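Local coordinates for capsular polysaccharide export system protein KpsC (Thermosulfurimonas dismutans, PDB 6MGB), which probably transfers Kdo from a CMP-activated donor in beta-2,4 linkage while building the glycolipid anchor of Gram-negative bacterial capsules, at residues F263-Y268 with T274-R279; L107-L112 with K278-R283. All blocks are in the same frame, centred on the assembly; numbering follows the deposited sequence.

In the fold
The centres of the two contacts lie about 11 Å apart. Helix 107-114 comes first in the chain, then the loop 263-268 after strand 259-262, then strand 275-276 and its exit, 278-283. Contact 1 lies at the edge of the six-stranded parallel sheet, where 275-276 is an outermost strand next to 259-262, while contact 2 carries the same exiting chain, through the shared Lys-278 and Arg-279, to a helix that follows strand 90-94 of the mixed sheet. Arg-283 joins them: its NH1 lies 2.9 Å from Pro-266 O, a probable hydrogen bond. The two sheets are consistent with the GT-B family assignment, and the loop of contact 1 approaches the bound CMP, with the Tyr-268 side chain about 7 Å from it.

Contact 1: residues F263-Y268 with T274-R279; sequences FGMPFY and TRDGKR
Two groups grip the hydroxyl of Thr-274, whose methyl touches Tyr-268 across the contact. Thr-274 OG1 donates to Asp-276 OD1 at 2.6 Å, on the syn side of that oxygen but 25° out of the carboxylate plane. The second group is a water, which donates both to this hydroxyl and to the backbone, 2.8 Å from Tyr-268 O. With chi1 at 49°, CG2 stands anti to the carbonyl carbon and meets the tyrosine ring at its edge, Thr-274 CG2 to Tyr-268 CD2 being 4.1 Å. Another water spans the far end, donating to Gly-264 O and accepting from Lys-278 N at 3.1 Å; no direct hydrogen bond joins the segments. Packing gathers at this same end. The lysine chain, bent at chi2, runs past a carbonyl with Lys-278 CG and CE each 3.4 Å from Phe-263 O. Met-265, folded at chi2 and chi3, brings its CE to 3.3 Å from Lys-278 O. The loop leaves strand 259-262, whose Cys-262 touches Tyr-268 and Thr-274, and Tyr-268 OH bonds to the backbone O of the CMP-binding Ser-247. Strand 275-276 returns parallel to 259-262 at the sheet edge, and Phe-263 packs on helix 180-191.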
loop_
_atom_site.group_PDB
_atom_site.type_symbol
_atom_site.label_atom_id
_atom_site.label_comp_id
_atom_site.label_asym_id
_atom_site.label_seq_id
_atom_site.Cartn_x
_atom_site.Cartn_y
_atom_site.Cartn_z
ATOM N N PHE A 263 8.499 12.028 -3.622
ATOM C CA PHE A 263 8.486 12.737 -4.894
ATOM C C PHE A 263 7.162 12.607 -5.633
ATOM O O PHE A 263 6.920 13.369 -6.577
ATOM C CB PHE A 263 9.636 12.241 -5.775
ATOM C CG PHE A 263 10.979 12.710 -5.305
ATOM C CD1 PHE A 263 11.488 12.278 -4.091
ATOM C CD2 PHE A 263 11.719 13.601 -6.057
ATOM C CE1 PHE A 263 12.714 12.718 -3.644
ATOM C CE2 PHE A 263 12.947 14.038 -5.618
ATOM C CZ PHE A 263 13.447 13.596 -4.409
ATOM N N GLY A 264 6.316 11.657 -5.236
ATOM C CA GLY A 264 4.921 11.648 -5.601
ATOM C C GLY A 264 4.037 12.003 -4.419
ATOM O O GLY A 264 4.495 12.497 -3.387
ATOM N N MET A 265 2.742 11.733 -4.581
ATOM C CA MET A 265 1.743 12.000 -3.548
ATOM C C MET A 265 1.042 10.696 -3.177
ATOM O O MET A 265 -0.136 10.492 -3.504
ATOM C CB MET A 265 0.741 13.051 -4.021
ATOM C CG MET A 265 -0.321 13.447 -2.995
ATOM S SD MET A 265 0.317 14.094 -1.432
ATOM C CE MET A 265 1.340 15.454 -1.992
ATOM N N PRO A 266 1.745 9.784 -2.495
ATOM C CA PRO A 266 1.102 8.544 -2.038
ATOM C C PRO A 266 0.095 8.780 -0.921
ATOM O O PRO A 266 -0.102 9.917 -0.483
ATOM C CB PRO A 266 2.285 7.692 -1.564
ATOM C CG PRO A 266 3.337 8.682 -1.195
ATOM C CD PRO A 266 3.180 9.816 -2.168
ATOM N N PHE A 267 -0.541 7.710 -0.439
ATOM C CA PHE A 267 -1.642 7.869 0.506
ATOM C C PHE A 267 -1.184 8.505 1.810
ATOM O O PHE A 267 -1.982 9.150 2.499
ATOM C CB PHE A 267 -2.303 6.515 0.777
ATOM C CG PHE A 267 -1.421 5.534 1.503
ATOM C CD1 PHE A 267 -1.451 5.447 2.886
ATOM C CD2 PHE A 267 -0.576 4.688 0.804
ATOM C CE1 PHE A 267 -0.649 4.541 3.558
ATOM C CE2 PHE A 267 0.227 3.780 1.472
ATOM C CZ PHE A 267 0.189 3.708 2.851
ATOM N N TYR A 268 0.090 8.349 2.160
ATOM C CA TYR A 268 0.622 8.835 3.426
ATOM C C TYR A 268 1.308 10.189 3.305
ATOM O O TYR A 268 1.783 10.718 4.316
ATOM C CB TYR A 268 1.608 7.814 4.004
ATOM C CG TYR A 268 2.703 7.429 3.042
ATOM C CD1 TYR A 268 2.536 6.367 2.164
ATOM C CD2 TYR A 268 3.895 8.135 3.000
ATOM C CE1 TYR A 268 3.532 6.013 1.279
ATOM C CE2 TYR A 268 4.896 7.791 2.119
ATOM C CZ TYR A 268 4.709 6.728 1.257
ATOM O OH TYR A 268 5.699 6.378 0.371
ATOM N N THR A 274 5.838 13.977 5.988
ATOM C CA THR A 274 6.796 13.692 4.934
ATOM C C THR A 274 7.304 14.993 4.332
ATOM O O THR A 274 6.685 16.050 4.466
ATOM C CB THR A 274 6.168 12.831 3.832
ATOM O OG1 THR A 274 4.916 13.407 3.439
ATOM C CG2 THR A 274 5.941 11.408 4.319
ATOM N N ARG A 275 8.445 14.900 3.658
ATOM C CA ARG A 275 8.966 16.005 2.864
ATOM C C ARG A 275 8.446 15.826 1.445
ATOM O O ARG A 275 8.886 14.925 0.723
ATOM C CB ARG A 275 10.490 16.031 2.915
ATOM C CG ARG A 275 11.036 15.633 4.274
ATOM C CD ARG A 275 12.442 16.142 4.501
ATOM N NE ARG A 275 12.505 17.600 4.501
ATOM C CZ ARG A 275 13.560 18.303 4.898
ATOM N NH1 ARG A 275 14.648 17.685 5.337
ATOM N NH2 ARG A 275 13.527 19.628 4.859
ATOM N N ASP A 276 7.501 16.673 1.050
ATOM C CA ASP A 276 6.710 16.461 -0.154
ATOM C C ASP A 276 7.192 17.365 -1.280
ATOM O O ASP A 276 7.322 18.581 -1.097
ATOM C CB ASP A 276 5.228 16.724 0.122
ATOM C CG ASP A 276 4.629 15.732 1.096
ATOM O OD1 ASP A 276 5.134 14.592 1.169
ATOM O OD2 ASP A 276 3.653 16.091 1.789
ATOM N N GLY A 277 7.457 16.764 -2.441
ATOM C CA GLY A 277 7.689 17.506 -3.664
ATOM C C GLY A 277 6.438 17.811 -4.449
ATOM O O GLY A 277 6.483 18.596 -5.400
ATOM N N LYS A 278 5.320 17.197 -4.075
ATOM C CA LYS A 278 4.021 17.454 -4.674
ATOM C C LYS A 278 3.105 18.105 -3.648
ATOM O O LYS A 278 3.358 18.066 -2.441
ATOM C CB LYS A 278 3.385 16.158 -5.191
ATOM C CG LYS A 278 4.220 15.414 -6.219
ATOM C CD LYS A 278 4.272 16.160 -7.539
ATOM C CE LYS A 278 5.092 15.401 -8.569
ATOM N NZ LYS A 278 5.179 16.131 -9.863
ATOM N N ARG A 279 2.029 18.702 -4.146
ATOM C CA ARG A 279 1.045 19.373 -3.313
ATOM C C ARG A 279 -0.315 18.723 -3.521
ATOM O O ARG A 279 -0.641 18.267 -4.622
ATOM C CB ARG A 279 0.957 20.875 -3.643
ATOM C CG ARG A 279 2.300 21.568 -3.883
ATOM C CD ARG A 279 2.736 22.411 -2.696
ATOM N NE ARG A 279 2.975 21.617 -1.494
ATOM C CZ ARG A 279 4.102 20.957 -1.237
ATOM N NH1 ARG A 279 5.110 20.980 -2.102
ATOM N NH2 ARG A 279 4.222 20.267 -0.112
HETATM O O HOH W 1 4.829 14.762 -2.289
HETATM O O HOH W 2 2.513 13.209 5.278
#

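Contact 2: residues L107-L112 with K278-R283; sequences LLENLL and KRCERR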
loop_
_atom_site.group_PDB
_atom_site.type_symbol
_atom_site.label_atom_id
_atom_site.label_comp_id
_atom_site.label_asym_id
_atom_site.label_seq_id
_atom_site.Cartn_x
_atom_site.Cartn_y
_atom_site.Cartn_z
ATOM N N LEU A 107 -11.804 6.834 0.555
ATOM C CA LEU A 107 -12.290 6.596 1.910
ATOM C C LEU A 107 -11.206 6.911 2.933
ATOM O O LEU A 107 -11.475 7.546 3.958
ATOM C CB LEU A 107 -12.766 5.150 2.059
ATOM C CG LEU A 107 -13.114 4.719 3.490
ATOM C CD1 LEU A 107 -14.262 5.552 4.048
ATOM C CD2 LEU A 107 -13.446 3.238 3.545
ATOM N N LEU A 108 -9.969 6.489 2.660
ATOM C CA LEU A 108 -8.881 6.732 3.602
ATOM C C LEU A 108 -8.614 8.224 3.755
ATOM O O LEU A 108 -8.472 8.728 4.876
ATOM C CB LEU A 108 -7.618 5.999 3.144
ATOM C CG LEU A 108 -6.368 6.218 4.000
ATOM C CD1 LEU A 108 -6.629 5.881 5.461
ATOM C CD2 LEU A 108 -5.207 5.392 3.471
ATOM N N GLU A 109 -8.543 8.950 2.637
ATOM C CA GLU A 109 -8.313 10.388 2.715
ATOM C C GLU A 109 -9.424 11.073 3.498
ATOM O O GLU A 109 -9.169 12.011 4.260
ATOM C CB GLU A 109 -8.204 10.987 1.313
ATOM C CG GLU A 109 -7.726 12.432 1.308
ATOM C CD GLU A 109 -7.798 13.069 -0.064
ATOM O OE1 GLU A 109 -6.748 13.166 -0.733
ATOM O OE2 GLU A 109 -8.908 13.469 -0.475
ATOM N N ASN A 110 -10.666 10.614 3.325
ATOM C CA ASN A 110 -11.777 11.191 4.074
ATOM C C ASN A 110 -11.626 10.926 5.568
ATOM O O ASN A 110 -11.862 11.818 6.390
ATOM C CB ASN A 110 -13.106 10.637 3.559
ATOM C CG ASN A 110 -13.505 11.220 2.213
ATOM O OD1 ASN A 110 -12.959 12.230 1.768
ATOM N ND2 ASN A 110 -14.484 10.591 1.567
ATOM N N LEU A 111 -11.234 9.703 5.939
ATOM C CA LEU A 111 -10.994 9.404 7.348
ATOM C C LEU A 111 -9.939 10.333 7.932
ATOM O O LEU A 111 -10.096 10.843 9.049
ATOM C CB LEU A 111 -10.562 7.946 7.513
ATOM C CG LEU A 111 -11.647 6.882 7.342
ATOM C CD1 LEU A 111 -11.024 5.498 7.302
ATOM C CD2 LEU A 111 -12.668 6.969 8.465
ATOM N N LEU A 112 -8.862 10.576 7.185
ATOM C CA LEU A 112 -7.779 11.409 7.692
ATOM C C LEU A 112 -8.172 12.879 7.732
ATOM O O LEU A 112 -7.746 13.607 8.635
ATOM C CB LEU A 112 -6.533 11.211 6.831
ATOM C CG LEU A 112 -5.916 9.809 6.899
ATOM C CD1 LEU A 112 -4.916 9.582 5.773
ATOM C CD2 LEU A 112 -5.248 9.583 8.247
ATOM N N LYS A 278 5.320 17.197 -4.075
ATOM C CA LYS A 278 4.021 17.454 -4.674
ATOM C C LYS A 278 3.105 18.105 -3.648
ATOM O O LYS A 278 3.358 18.066 -2.441
ATOM C CB LYS A 278 3.385 16.158 -5.191
ATOM C CG LYS A 278 4.220 15.414 -6.219
ATOM C CD LYS A 278 4.272 16.160 -7.539
ATOM C CE LYS A 278 5.092 15.401 -8.569
ATOM N NZ LYS A 278 5.179 16.131 -9.863
ATOM N N ARG A 279 2.029 18.702 -4.146
ATOM C CA ARG A 279 1.045 19.373 -3.313
ATOM C C ARG A 279 -0.315 18.723 -3.521
ATOM O O ARG A 279 -0.641 18.267 -4.622
ATOM C CB ARG A 279 0.957 20.875 -3.643
ATOM C CG ARG A 279 2.300 21.568 -3.883
ATOM C CD ARG A 279 2.736 22.411 -2.696
ATOM N NE ARG A 279 2.975 21.617 -1.494
ATOM C CZ ARG A 279 4.102 20.957 -1.237
ATOM N NH1 ARG A 279 5.110 20.980 -2.102
ATOM N NH2 ARG A 279 4.222 20.267 -0.112
ATOM N N CYS A 280 -1.103 18.670 -2.449
ATOM C CA CYS A 280 -2.479 18.170 -2.509
ATOM C C CYS A 280 -3.309 19.061 -1.589
ATOM O O CYS A 280 -3.436 18.792 -0.392
ATOM C CB CYS A 280 -2.565 16.702 -2.110
ATOM S SG CYS A 280 -4.195 15.971 -2.383
ATOM N N GLU A 281 -3.874 20.127 -2.161
ATOM C CA GLU A 281 -4.619 21.098 -1.369
ATOM C C GLU A 281 -5.831 20.481 -0.683
ATOM O O GLU A 281 -6.286 21.007 0.338
ATOM C CB GLU A 281 -5.070 22.263 -2.252
ATOM C CG GLU A 281 -3.969 22.866 -3.115
ATOM C CD GLU A 281 -2.737 23.246 -2.318
ATOM O OE1 GLU A 281 -1.628 23.228 -2.893
ATOM O OE2 GLU A 281 -2.875 23.559 -1.118
ATOM N N ARG A 282 -6.365 19.386 -1.223
ATOM C CA ARG A 282 -7.530 18.745 -0.626
ATOM C C ARG A 282 -7.217 18.129 0.732
ATOM O O ARG A 282 -8.137 17.918 1.531
ATOM C CB ARG A 282 -8.067 17.677 -1.577
ATOM C CG ARG A 282 -9.506 17.277 -1.325
ATOM C CD ARG A 282 -9.964 16.224 -2.321
ATOM N NE ARG A 282 -8.966 15.167 -2.475
ATOM C CZ ARG A 282 -8.144 15.033 -3.515
ATOM N NH1 ARG A 282 -8.188 15.873 -4.543
ATOM N NH2 ARG A 282 -7.271 14.037 -3.528
ATOM N N ARG A 283 -5.948 17.839 1.010
ATOM C CA ARG A 283 -5.533 17.279 2.293
ATOM C C ARG A 283 -5.124 18.430 3.205
ATOM O O ARG A 283 -4.084 19.064 2.992
ATOM C CB ARG A 283 -4.395 16.281 2.100
ATOM C CG ARG A 283 -4.799 15.085 1.260
ATOM C CD ARG A 283 -3.649 14.122 1.007
ATOM N NE ARG A 283 -4.064 13.057 0.099
ATOM C CZ ARG A 283 -3.273 12.084 -0.343
ATOM N NH1 ARG A 283 -2.002 12.021 0.037
ATOM N NH2 ARG A 283 -3.758 11.172 -1.174
#
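Glu-109 holds its carboxylate between two arginines that are turned very differently against it. The guanidinium of Arg-282 lies 34° from the carboxylate plane and grips it side-on with two nitrogens: Arg-282 NE donates to Glu-109 OE2 at 2.6 Å in a nearly straight bond, and Arg-282 NH2 reaches Glu-109 OE1 at 3.0 Å, tilted from the guanidinium plane. A bend at chi3 (46°) turns this arginine's edge to both oxygens. Arg-283 is more upright, its plane 76° from the carboxylate. Its NE donates almost linearly to the anti lone pair of Glu-109 OE1 at 2.8 Å, while Arg-282 NH2 meets the syn lone pair of the same oxygen. OE1 therefore accepts twice, and this salt-bridge network would be expected to favour the ionised glutamate. The two arginines are the last two residues of a type I turn from Cys-280 to Arg-283, closed by Arg-283 N to Cys-280 O at 3.0 Å. Arg-282 NH2 also bonds Ala-102 O, and Arg-283 NH1 bonds Ala-269 O. Around the network, helix 107-114 rests Leu-108 and Leu-112 on helix 289-299, while the turn follows strand 275-276, so the bridges tie this helix to the chain between strand 275-276 and helix 289-299.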